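Side-chain contacts in lysine cyclodeaminase (Streptomyces pristinaespiralis, PDB 5YU3), which probably converts L-lysine to L-pipecolic acid with loss of ammonia, using bound NAD, and also recognises L-ornithine and L-2,4-diaminobutyric acid: residues G142-G147 against A196-E201; H175-A180 against V190-P195. All coordinates share one frame; numbering follows the deposited sequence.

Interaction 1 (G142-G147 against A196-E201); sequences GLIGTG and ARIAAE. With NAD (nicotinamide-adenine-dinucleotide), chain F.
I198, on helix 196-201, points at strand 142-144 and meets it with both ends of its branched side chain. Its CG2 methyl rests on the backbone of G142, 3.6 Å from CA. The strand has no side chain at that spot; a CB on G142 would run into this methyl, so glycine lets the helix come in to 8.6 Å between the two short axes. The longer branch reaches along the strand: I198 CD1 lies 3.8 Å from L143 O and meets I144 CD1 at 3.5 Å, methyl against methyl, the two isoleucines crossing obliquely. I144 faces two ways. Its CG1 stands anti to the carbonyl carbon (chi1 -48°) and carries CD1 to I198, while CG2, on the other branch, packs against the adenine of NAD, 3.7 Å from C2A. Replacing I144 with an alanine would probably open a gap between I198 and the adenine, leaving both without their shared apolar neighbour. Beyond I144 the chain turns along the cofactor, G147 CA coming within 3.3 Å of NAD O5B; G145 and G147 fit the glycine-rich turn of a Rossmann-type dinucleotide fold. Beside this packing, a salt bridge within the helix joins R197 NE to E201 OE1 at 2.8 Å; R197 is also bridged to E191, and E201 to R165. The helix runs roughly antiparallel to strand 142-144 and packs on one face of the parallel sheet, where I198 also touches L167 and W169 of strand 165-169 and I205 of strand 204-207.

Interaction 2 (H175-A180 against V190-P195); sequences HRESFA and VEIAEP. With NAD (nicotinamide-adenine-dinucleotide), chain F.
R176 and I192 are brought together by their first torsions: R176 CG sits between the backbone N and the carbonyl carbon (chi1 64°), with the chain extended from there to NE, whereas I192 has CG2 anti to the backbone N (chi1 -64°), where it meets the arginine. The two side chains cross at about a right angle, R176 CD lying 3.9 Å from I192 CG2. The longer branch of I192 goes to the backbone of R176 and the side chain of E177, placing CD1 3.7 Å from R176 O and 3.8 Å from E177 CG. Thus the isoleucine packs on the aliphatic part of both charged residues. The polar end of R176 is held elsewhere, NH1 by the backbone oxygen of D170, and its guanidinium makes a cation-pi contact with W169. Within the Rossmann-type parallel sheet, strand 190-192 belongs to the outermost strand on one side, and the helical segment 175-180 lies over it on the way from strand 165-169, part of a right-handed beta-alpha-beta crossover. Further along, V190 serves two partners. CG1 approaches the edge of the F179 ring near its plane, 4.0 Å from CD2, and CG2 comes near CD2 and CE2 from above that plane. V190 CB packs 4.0 Å from A180 CB. F179 also touches L143 of strand 140-144, helix 148-160 through A150, V151 and L154, and T146 of the glycine-rich turn, so the ring packs among these and the edge strand. At the start of the helical segment, H175 turns to the cofactor: ND1 donates an almost straight hydrogen bond of 2.9 Å to the adenosine ribose hydroxyl O3B of NAD, which lies at the edge of the imidazole. L338 of the second subunit packs on this histidine.

Overall arrangement
Interactions 1 and 2 lie 9 Å apart between centres and join helical segments to strands of one parallel sheet. Interaction 1 is buried and almost purely aliphatic, at a strand well inside the sheet; interaction 2 is a surface contact at its edge, where an isoleucine packs on the alkyl parts of an arginine and a glutamate, beside a valine set against phenylalanine and alanine. Strand 189-192 leads directly into helix 195-201, and a salt bridge from R197 to E191 ties the two. T146 OG1 and H175 O probably add a weak hydrogen bond between the contacts. Both reach NAD: 142-147 packs on the adenine and the phosphate-ester oxygen O5B, whereas 175-180 supplies a polar grip on a ribose hydroxyl.

Interaction 1 (G142-G147 against A196-E201)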
ATOM      1  N   GLY A 142     -17.721  28.984   8.677  1.00 16.69           N
ATOM      2  CA  GLY A 142     -18.315  28.683   7.386  1.00 16.34           C
ATOM      3  C   GLY A 142     -17.893  27.292   6.943  1.00 16.77           C
ATOM      4  O   GLY A 142     -16.740  26.898   7.138  1.00 16.46           O
ATOM      5  N   LEU A 143     -18.837  26.546   6.366  1.00 15.17           N
ATOM      6  CA  LEU A 143     -18.547  25.234   5.790  1.00 18.47           C
ATOM      7  C   LEU A 143     -19.068  25.201   4.367  1.00 18.37           C
ATOM      8  O   LEU A 143     -20.261  25.423   4.139  1.00 19.02           O
ATOM      9  CB  LEU A 143     -19.181  24.093   6.606  1.00 17.53           C
ATOM     10  CG  LEU A 143     -18.712  23.940   8.055  1.00 18.02           C
ATOM     11  CD1 LEU A 143     -19.546  22.877   8.767  1.00 17.27           C
ATOM     12  CD2 LEU A 143     -17.210  23.608   8.162  1.00 17.98           C
ATOM     13  N   ILE A 144     -18.185  24.930   3.406  1.00 14.69           N
ATOM     14  CA  ILE A 144     -18.586  24.661   2.031  1.00 16.96           C
ATOM     15  C   ILE A 144     -18.366  23.178   1.782  1.00 17.60           C
ATOM     16  O   ILE A 144     -17.230  22.691   1.873  1.00 17.79           O
ATOM     17  CB  ILE A 144     -17.801  25.502   1.012  1.00 17.05           C
ATOM     18  CG1 ILE A 144     -17.772  26.977   1.424  1.00 24.08           C
ATOM     19  CG2 ILE A 144     -18.402  25.298  -0.385  1.00 17.15           C
ATOM     20  CD1 ILE A 144     -19.068  27.670   1.200  1.00 23.46           C
ATOM     21  N   GLY A 145     -19.445  22.463   1.461  1.00 16.61           N
ATOM     22  CA  GLY A 145     -19.442  21.015   1.545  1.00 17.71           C
ATOM     23  C   GLY A 145     -19.887  20.568   2.928  1.00 16.62           C
ATOM     24  O   GLY A 145     -19.223  20.870   3.922  1.00 15.73           O
ATOM     25  N   THR A 146     -21.040  19.903   3.009  1.00 15.55           N
ATOM     26  CA  THR A 146     -21.547  19.431   4.291  1.00 16.88           C
ATOM     27  C   THR A 146     -21.732  17.922   4.235  1.00 19.07           C
ATOM     28  O   THR A 146     -22.802  17.399   4.572  1.00 19.04           O
ATOM     29  CB  THR A 146     -22.858  20.133   4.675  1.00 18.33           C
ATOM     30  OG1 THR A 146     -23.868  19.854   3.703  1.00 19.11           O
ATOM     31  CG2 THR A 146     -22.644  21.642   4.770  1.00 20.19           C
ATOM     32  N   GLY A 147     -20.695  17.222   3.804  1.00 15.92           N
ATOM     33  CA  GLY A 147     -20.668  15.773   3.836  1.00 15.99           C
ATOM     34  C   GLY A 147     -20.001  15.262   5.092  1.00 14.98           C
ATOM     35  O   GLY A 147     -20.137  15.842   6.179  1.00 15.29           O
ATOM     36  N   ALA A 196     -21.450  33.177  -1.117  1.00 21.23           N
ATOM     37  CA  ALA A 196     -21.068  34.582  -1.010  1.00 23.62           C
ATOM     38  C   ALA A 196     -21.337  35.120   0.391  1.00 21.42           C
ATOM     39  O   ALA A 196     -20.548  35.912   0.919  1.00 21.21           O
ATOM     40  CB  ALA A 196     -21.803  35.417  -2.067  1.00 24.98           C
ATOM     41  N   ARG A 197     -22.431  34.682   1.020  1.00 21.28           N
ATOM     42  CA  ARG A 197     -22.703  35.113   2.388  1.00 23.42           C
ATOM     43  C   ARG A 197     -21.691  34.517   3.357  1.00 21.33           C
ATOM     44  O   ARG A 197     -21.243  35.191   4.290  1.00 19.55           O
ATOM     45  CB  ARG A 197     -24.129  34.731   2.797  1.00 26.18           C
ATOM     46  CG  ARG A 197     -24.405  35.017   4.267  1.00 30.79           C
ATOM     47  CD  ARG A 197     -25.887  35.064   4.651  1.00 31.97           C
ATOM     48  NE  ARG A 197     -25.987  35.447   6.057  1.00 37.80           N
ATOM     49  CZ  ARG A 197     -26.607  34.752   7.004  1.00 32.25           C
ATOM     50  NH1 ARG A 197     -27.239  33.626   6.710  1.00 37.11           N
ATOM     51  NH2 ARG A 197     -26.605  35.200   8.253  1.00 37.23           N
ATOM     52  N   ILE A 198     -21.318  33.253   3.143  1.00 19.41           N
ATOM     53  CA  ILE A 198     -20.314  32.617   3.989  1.00 18.30           C
ATOM     54  C   ILE A 198     -18.990  33.361   3.888  1.00 18.74           C
ATOM     55  O   ILE A 198     -18.341  33.643   4.904  1.00 19.18           O
ATOM     56  CB  ILE A 198     -20.172  31.131   3.603  1.00 20.26           C
ATOM     57  CG1 ILE A 198     -21.466  30.372   3.935  1.00 20.16           C
ATOM     58  CG2 ILE A 198     -18.964  30.498   4.298  1.00 18.45           C
ATOM     59  CD1 ILE A 198     -21.513  28.951   3.372  1.00 17.74           C
ATOM     60  N   ALA A 199     -18.583  33.713   2.662  1.00 20.44           N
ATOM     61  CA  ALA A 199     -17.351  34.475   2.470  1.00 22.14           C
ATOM     62  C   ALA A 199     -17.392  35.804   3.219  1.00 20.89           C
ATOM     63  O   ALA A 199     -16.409  36.195   3.858  1.00 21.14           O
ATOM     64  CB  ALA A 199     -17.110  34.700   0.976  1.00 22.19           C
ATOM     65  N   ALA A 200     -18.537  36.494   3.185  1.00 22.65           N
ATOM     66  CA  ALA A 200     -18.621  37.811   3.811  1.00 24.88           C
ATOM     67  C   ALA A 200     -18.641  37.743   5.333  1.00 24.24           C
ATOM     68  O   ALA A 200     -18.133  38.657   5.994  1.00 25.42           O
ATOM     69  CB  ALA A 200     -19.862  38.557   3.310  1.00 23.98           C
ATOM     70  N   GLU A 201     -19.219  36.688   5.919  1.00 21.43           N
ATOM     71  CA  GLU A 201     -19.545  36.714   7.337  1.00 20.54           C
ATOM     72  C   GLU A 201     -18.699  35.797   8.212  1.00 23.00           C
ATOM     73  O   GLU A 201     -18.667  36.004   9.427  1.00 22.14           O
ATOM     74  CB  GLU A 201     -21.026  36.363   7.544  1.00 22.28           C
ATOM     75  CG  GLU A 201     -21.970  37.501   7.165  1.00 27.82           C
ATOM     76  CD  GLU A 201     -23.438  37.182   7.410  1.00 34.76           C
ATOM     77  OE1 GLU A 201     -24.280  37.574   6.574  1.00 31.43           O
ATOM     78  OE2 GLU A 201     -23.758  36.554   8.441  1.00 32.28           O
TER
HETATM   79  PA  NAD F 402     -18.516  13.533   1.097  1.00 17.23           P
HETATM   80  O1A NAD F 402     -18.933  12.914  -0.201  1.00 14.49           O
HETATM   81  O2A NAD F 402     -19.035  12.969   2.405  1.00 17.31           O
HETATM   82  O5B NAD F 402     -18.968  15.078   1.083  1.00 16.86           O
HETATM   83  C5B NAD F 402     -18.559  15.933   0.009  1.00 15.14           C
HETATM   84  C4B NAD F 402     -19.673  16.954  -0.175  1.00 18.06           C
HETATM   85  O4B NAD F 402     -19.251  17.947  -1.112  1.00 17.93           O
HETATM   86  C3B NAD F 402     -20.933  16.318  -0.769  1.00 16.62           C
HETATM   87  O3B NAD F 402     -22.052  16.506   0.125  1.00 19.53           O
HETATM   88  C2B NAD F 402     -21.137  17.063  -2.078  1.00 17.75           C
HETATM   89  O2B NAD F 402     -22.504  17.300  -2.403  1.00 20.57           O
HETATM   90  C1B NAD F 402     -20.423  18.367  -1.803  1.00 18.05           C
HETATM   91  N9A NAD F 402     -20.011  19.159  -2.982  1.00 17.83           N
HETATM   92  C8A NAD F 402     -19.563  18.719  -4.180  1.00 19.93           C
HETATM   93  N7A NAD F 402     -19.264  19.781  -4.994  1.00 17.46           N
HETATM   94  C5A NAD F 402     -19.524  20.908  -4.290  1.00 17.36           C
HETATM   95  C6A NAD F 402     -19.448  22.364  -4.518  1.00 17.08           C
HETATM   96  N6A NAD F 402     -19.005  22.860  -5.697  1.00 19.49           N
HETATM   97  N1A NAD F 402     -19.806  23.179  -3.500  1.00 18.69           N
HETATM   98  C2A NAD F 402     -20.249  22.730  -2.311  1.00 19.09           C
HETATM   99  N3A NAD F 402     -20.361  21.420  -2.036  1.00 17.27           N
HETATM  100  C4A NAD F 402     -20.015  20.489  -2.968  1.00 18.51           C
HETATM  101  O3  NAD F 402     -16.891  13.529   1.122  1.00 15.95           O
HETATM  102  PN  NAD F 402     -15.937  13.903   2.351  1.00 15.48           P
HETATM  103  O1N NAD F 402     -16.589  15.009   3.148  1.00 15.26           O
HETATM  104  O2N NAD F 402     -15.527  12.614   3.030  1.00 14.77           O
HETATM  105  O5D NAD F 402     -14.623  14.459   1.601  1.00 15.95           O
HETATM  106  C5D NAD F 402     -14.629  15.760   1.010  1.00 17.58           C
HETATM  107  C4D NAD F 402     -13.235  16.058   0.458  1.00 13.84           C
HETATM  108  O4D NAD F 402     -12.270  15.983   1.507  1.00 15.61           O
HETATM  109  C3D NAD F 402     -12.802  15.035  -0.579  1.00 17.91           C
HETATM  110  O3D NAD F 402     -12.040  15.710  -1.603  1.00 17.09           O
HETATM  111  C2D NAD F 402     -11.864  14.134   0.194  1.00 15.50           C
HETATM  112  O2D NAD F 402     -10.962  13.404  -0.649  1.00 16.79           O
HETATM  113  C1D NAD F 402     -11.183  15.164   1.071  1.00 16.39           C
HETATM  114  N1N NAD F 402     -10.479  14.627   2.228  1.00 15.63           N
HETATM  115  C2N NAD F 402      -9.376  15.269   2.638  1.00 16.08           C
HETATM  116  C3N NAD F 402      -8.650  14.816   3.731  1.00 16.30           C
HETATM  117  C7N NAD F 402      -7.439  15.577   4.157  1.00 16.72           C
HETATM  118  O7N NAD F 402      -6.659  15.091   4.950  1.00 15.43           O
HETATM  119  N7N NAD F 402      -7.267  16.821   3.675  1.00 14.79           N
HETATM  120  C4N NAD F 402      -9.092  13.697   4.442  1.00 17.82           C
HETATM  121  C5N NAD F 402     -10.259  13.071   4.007  1.00 15.91           C
HETATM  122  C6N NAD F 402     -10.949  13.559   2.897  1.00 16.73           C

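Interaction 2 (H175-A180 against V190-P195)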
ATOM      1  N   HIS A 175     -28.132  17.324   1.207  1.00 20.97           N
ATOM      2  CA  HIS A 175     -26.961  17.213   2.076  1.00 19.70           C
ATOM      3  C   HIS A 175     -26.782  18.436   2.962  1.00 19.36           C
ATOM      4  O   HIS A 175     -26.327  18.307   4.101  1.00 22.05           O
ATOM      5  CB  HIS A 175     -25.702  16.981   1.235  1.00 17.27           C
ATOM      6  CG  HIS A 175     -25.697  15.667   0.520  1.00 21.10           C
ATOM      7  ND1 HIS A 175     -24.578  15.169  -0.112  1.00 20.89           N
ATOM      8  CD2 HIS A 175     -26.673  14.743   0.342  1.00 20.66           C
ATOM      9  CE1 HIS A 175     -24.866  13.997  -0.652  1.00 21.59           C
ATOM     10  NE2 HIS A 175     -26.130  13.716  -0.390  1.00 21.74           N
ATOM     11  N   ARG A 176     -27.129  19.628   2.476  1.00 18.76           N
ATOM     12  CA  ARG A 176     -27.036  20.792   3.347  1.00 21.42           C
ATOM     13  C   ARG A 176     -28.188  20.828   4.345  1.00 19.99           C
ATOM     14  O   ARG A 176     -28.015  21.306   5.469  1.00 22.41           O
ATOM     15  CB  ARG A 176     -26.982  22.075   2.512  1.00 21.18           C
ATOM     16  CG  ARG A 176     -28.217  22.361   1.679  1.00 24.56           C
ATOM     17  CD  ARG A 176     -27.974  23.566   0.764  1.00 22.87           C
ATOM     18  NE  ARG A 176     -29.175  23.953   0.024  1.00 24.52           N
ATOM     19  CZ  ARG A 176     -29.272  24.000  -1.302  1.00 27.53           C
ATOM     20  NH1 ARG A 176     -28.244  23.658  -2.072  1.00 25.15           N
ATOM     21  NH2 ARG A 176     -30.419  24.378  -1.860  1.00 26.56           N
ATOM     22  N   GLU A 177     -29.359  20.308   3.968  1.00 23.79           N
ATOM     23  CA  GLU A 177     -30.495  20.331   4.884  1.00 22.73           C
ATOM     24  C   GLU A 177     -30.360  19.305   6.002  1.00 23.45           C
ATOM     25  O   GLU A 177     -30.898  19.517   7.090  1.00 22.25           O
ATOM     26  CB  GLU A 177     -31.800  20.126   4.107  1.00 26.80           C
ATOM     27  CG  GLU A 177     -32.269  21.423   3.435  1.00 30.19           C
ATOM     28  CD  GLU A 177     -33.115  21.190   2.196  1.00 41.44           C
ATOM     29  OE1 GLU A 177     -33.042  22.020   1.258  1.00 43.19           O
ATOM     30  OE2 GLU A 177     -33.859  20.186   2.162  1.00 43.11           O
ATOM     31  N   SER A 178     -29.628  18.214   5.773  1.00 22.40           N
ATOM     32  CA  SER A 178     -29.428  17.216   6.816  1.00 20.94           C
ATOM     33  C   SER A 178     -28.285  17.559   7.757  1.00 21.46           C
ATOM     34  O   SER A 178     -28.094  16.852   8.758  1.00 19.69           O
ATOM     35  CB  SER A 178     -29.163  15.840   6.196  1.00 24.92           C
ATOM     36  OG  SER A 178     -27.874  15.802   5.593  1.00 19.77           O
ATOM     37  N   PHE A 179     -27.510  18.609   7.465  1.00 19.54           N
ATOM     38  CA  PHE A 179     -26.300  18.831   8.244  1.00 19.70           C
ATOM     39  C   PHE A 179     -26.624  19.214   9.683  1.00 22.32           C
ATOM     40  O   PHE A 179     -25.948  18.761  10.611  1.00 18.10           O
ATOM     41  CB  PHE A 179     -25.405  19.893   7.597  1.00 18.12           C
ATOM     42  CG  PHE A 179     -24.097  20.058   8.303  1.00 16.00           C
ATOM     43  CD1 PHE A 179     -23.144  19.039   8.259  1.00 15.13           C
ATOM     44  CD2 PHE A 179     -23.840  21.187   9.071  1.00 18.11           C
ATOM     45  CE1 PHE A 179     -21.948  19.166   8.935  1.00 15.31           C
ATOM     46  CE2 PHE A 179     -22.646  21.327   9.754  1.00 17.97           C
ATOM     47  CZ  PHE A 179     -21.689  20.307   9.683  1.00 17.40           C
ATOM     48  N   ALA A 180     -27.665  20.029   9.894  1.00 19.30           N
ATOM     49  CA  ALA A 180     -27.976  20.467  11.251  1.00 21.54           C
ATOM     50  C   ALA A 180     -28.202  19.282  12.190  1.00 19.95           C
ATOM     51  O   ALA A 180     -27.738  19.300  13.335  1.00 19.65           O
ATOM     52  CB  ALA A 180     -29.194  21.396  11.243  1.00 25.60           C
ATOM     53  N   VAL A 190     -26.686  25.890  13.347  1.00 19.02           N
ATOM     54  CA  VAL A 190     -26.391  25.742  11.927  1.00 19.29           C
ATOM     55  C   VAL A 190     -27.421  26.523  11.130  1.00 23.13           C
ATOM     56  O   VAL A 190     -28.626  26.413  11.385  1.00 23.30           O
ATOM     57  CB  VAL A 190     -26.383  24.262  11.514  1.00 21.84           C
ATOM     58  CG1 VAL A 190     -26.438  24.119   9.993  1.00 20.55           C
ATOM     59  CG2 VAL A 190     -25.163  23.570  12.100  1.00 20.81           C
ATOM     60  N   GLU A 191     -26.948  27.289  10.156  1.00 19.46           N
ATOM     61  CA  GLU A 191     -27.799  28.055   9.255  1.00 24.70           C
ATOM     62  C   GLU A 191     -27.294  27.846   7.839  1.00 22.68           C
ATOM     63  O   GLU A 191     -26.092  27.984   7.585  1.00 22.42           O
ATOM     64  CB  GLU A 191     -27.773  29.543   9.630  1.00 23.23           C
ATOM     65  CG  GLU A 191     -28.462  30.455   8.647  1.00 29.82           C
ATOM     66  CD  GLU A 191     -28.450  31.907   9.103  1.00 34.55           C
ATOM     67  OE1 GLU A 191     -29.057  32.743   8.407  1.00 42.52           O
ATOM     68  OE2 GLU A 191     -27.831  32.210  10.150  1.00 36.44           O
ATOM     69  N   ILE A 192     -28.191  27.469   6.929  1.00 22.37           N
ATOM     70  CA  ILE A 192     -27.810  27.342   5.530  1.00 21.86           C
ATOM     71  C   ILE A 192     -27.621  28.734   4.942  1.00 26.27           C
ATOM     72  O   ILE A 192     -28.423  29.648   5.191  1.00 26.46           O
ATOM     73  CB  ILE A 192     -28.867  26.537   4.754  1.00 21.17           C
ATOM     74  CG1 ILE A 192     -28.929  25.106   5.296  1.00 25.87           C
ATOM     75  CG2 ILE A 192     -28.562  26.546   3.256  1.00 23.27           C
ATOM     76  CD1 ILE A 192     -30.094  24.288   4.764  1.00 24.02           C
ATOM     77  N   ALA A 193     -26.540  28.914   4.184  1.00 21.19           N
ATOM     78  CA  ALA A 193     -26.206  30.220   3.630  1.00 22.56           C
ATOM     79  C   ALA A 193     -25.413  30.024   2.350  1.00 24.50           C
ATOM     80  O   ALA A 193     -24.590  29.104   2.253  1.00 22.15           O
ATOM     81  CB  ALA A 193     -25.414  31.065   4.639  1.00 23.14           C
ATOM     82  N   GLU A 194     -25.671  30.880   1.363  1.00 22.56           N
ATOM     83  CA  GLU A 194     -24.997  30.739   0.091  1.00 21.77           C
ATOM     84  C   GLU A 194     -23.523  31.121   0.227  1.00 19.72           C
ATOM     85  O   GLU A 194     -23.143  31.858   1.140  1.00 22.62           O
ATOM     86  CB  GLU A 194     -25.697  31.581  -0.976  1.00 28.89           C
ATOM     87  CG  GLU A 194     -26.717  30.743  -1.744  1.00 35.28           C
ATOM     88  CD  GLU A 194     -27.652  31.559  -2.597  1.00 44.16           C
ATOM     89  OE1 GLU A 194     -27.173  32.453  -3.323  1.00 45.62           O
ATOM     90  OE2 GLU A 194     -28.874  31.304  -2.530  1.00 47.71           O
ATOM     91  N   PRO A 195     -22.669  30.600  -0.659  1.00 20.31           N
ATOM     92  CA  PRO A 195     -21.220  30.811  -0.487  1.00 20.70           C
ATOM     93  C   PRO A 195     -20.804  32.267  -0.379  1.00 19.99           C
ATOM     94  O   PRO A 195     -19.888  32.582   0.389  1.00 19.26           O
ATOM     95  CB  PRO A 195     -20.626  30.130  -1.721  1.00 21.34           C
ATOM     96  CG  PRO A 195     -21.784  29.114  -2.178  1.00 22.70           C
ATOM     97  CD  PRO A 195     -22.922  29.619  -1.775  1.00 19.29           C
TER
HETATM   98  PA  NAD F 402     -18.516  13.533   1.097  1.00 17.23           P
HETATM   99  O1A NAD F 402     -18.933  12.914  -0.201  1.00 14.49           O
HETATM  100  O2A NAD F 402     -19.035  12.969   2.405  1.00 17.31           O
HETATM  101  O5B NAD F 402     -18.968  15.078   1.083  1.00 16.86           O
HETATM  102  C5B NAD F 402     -18.559  15.933   0.009  1.00 15.14           C
HETATM  103  C4B NAD F 402     -19.673  16.954  -0.175  1.00 18.06           C
HETATM  104  O4B NAD F 402     -19.251  17.947  -1.112  1.00 17.93           O
HETATM  105  C3B NAD F 402     -20.933  16.318  -0.769  1.00 16.62           C
HETATM  106  O3B NAD F 402     -22.052  16.506   0.125  1.00 19.53           O
HETATM  107  C2B NAD F 402     -21.137  17.063  -2.078  1.00 17.75           C
HETATM  108  O2B NAD F 402     -22.504  17.300  -2.403  1.00 20.57           O
HETATM  109  C1B NAD F 402     -20.423  18.367  -1.803  1.00 18.05           C
HETATM  110  N9A NAD F 402     -20.011  19.159  -2.982  1.00 17.83           N
HETATM  111  C8A NAD F 402     -19.563  18.719  -4.180  1.00 19.93           C
HETATM  112  N7A NAD F 402     -19.264  19.781  -4.994  1.00 17.46           N
HETATM  113  C5A NAD F 402     -19.524  20.908  -4.290  1.00 17.36           C
HETATM  114  C6A NAD F 402     -19.448  22.364  -4.518  1.00 17.08           C
HETATM  115  N6A NAD F 402     -19.005  22.860  -5.697  1.00 19.49           N
HETATM  116  N1A NAD F 402     -19.806  23.179  -3.500  1.00 18.69           N
HETATM  117  C2A NAD F 402     -20.249  22.730  -2.311  1.00 19.09           C
HETATM  118  N3A NAD F 402     -20.361  21.420  -2.036  1.00 17.27           N
HETATM  119  C4A NAD F 402     -20.015  20.489  -2.968  1.00 18.51           C
HETATM  120  O3  NAD F 402     -16.891  13.529   1.122  1.00 15.95           O
HETATM  121  PN  NAD F 402     -15.937  13.903   2.351  1.00 15.48           P
HETATM  122  O1N NAD F 402     -16.589  15.009   3.148  1.00 15.26           O
HETATM  123  O2N NAD F 402     -15.527  12.614   3.030  1.00 14.77           O
HETATM  124  O5D NAD F 402     -14.623  14.459   1.601  1.00 15.95           O
HETATM  125  C5D NAD F 402     -14.629  15.760   1.010  1.00 17.58           C
HETATM  126  C4D NAD F 402     -13.235  16.058   0.458  1.00 13.84           C
HETATM  127  O4D NAD F 402     -12.270  15.983   1.507  1.00 15.61           O
HETATM  128  C3D NAD F 402     -12.802  15.035  -0.579  1.00 17.91           C
HETATM  129  O3D NAD F 402     -12.040  15.710  -1.603  1.00 17.09           O
HETATM  130  C2D NAD F 402     -11.864  14.134   0.194  1.00 15.50           C
HETATM  131  O2D NAD F 402     -10.962  13.404  -0.649  1.00 16.79           O
HETATM  132  C1D NAD F 402     -11.183  15.164   1.071  1.00 16.39           C
HETATM  133  N1N NAD F 402     -10.479  14.627   2.228  1.00 15.63           N
HETATM  134  C2N NAD F 402      -9.376  15.269   2.638  1.00 16.08           C
HETATM  135  C3N NAD F 402      -8.650  14.816   3.731  1.00 16.30           C
HETATM  136  C7N NAD F 402      -7.439  15.577   4.157  1.00 16.72           C
HETATM  137  O7N NAD F 402      -6.659  15.091   4.950  1.00 15.43           O
HETATM  138  N7N NAD F 402      -7.267  16.821   3.675  1.00 14.79           N
HETATM  139  C4N NAD F 402      -9.092  13.697   4.442  1.00 17.82           C
HETATM  140  C5N NAD F 402     -10.259  13.071   4.007  1.00 15.91           C
HETATM  141  C6N NAD F 402     -10.949  13.559   2.897  1.00 16.73           C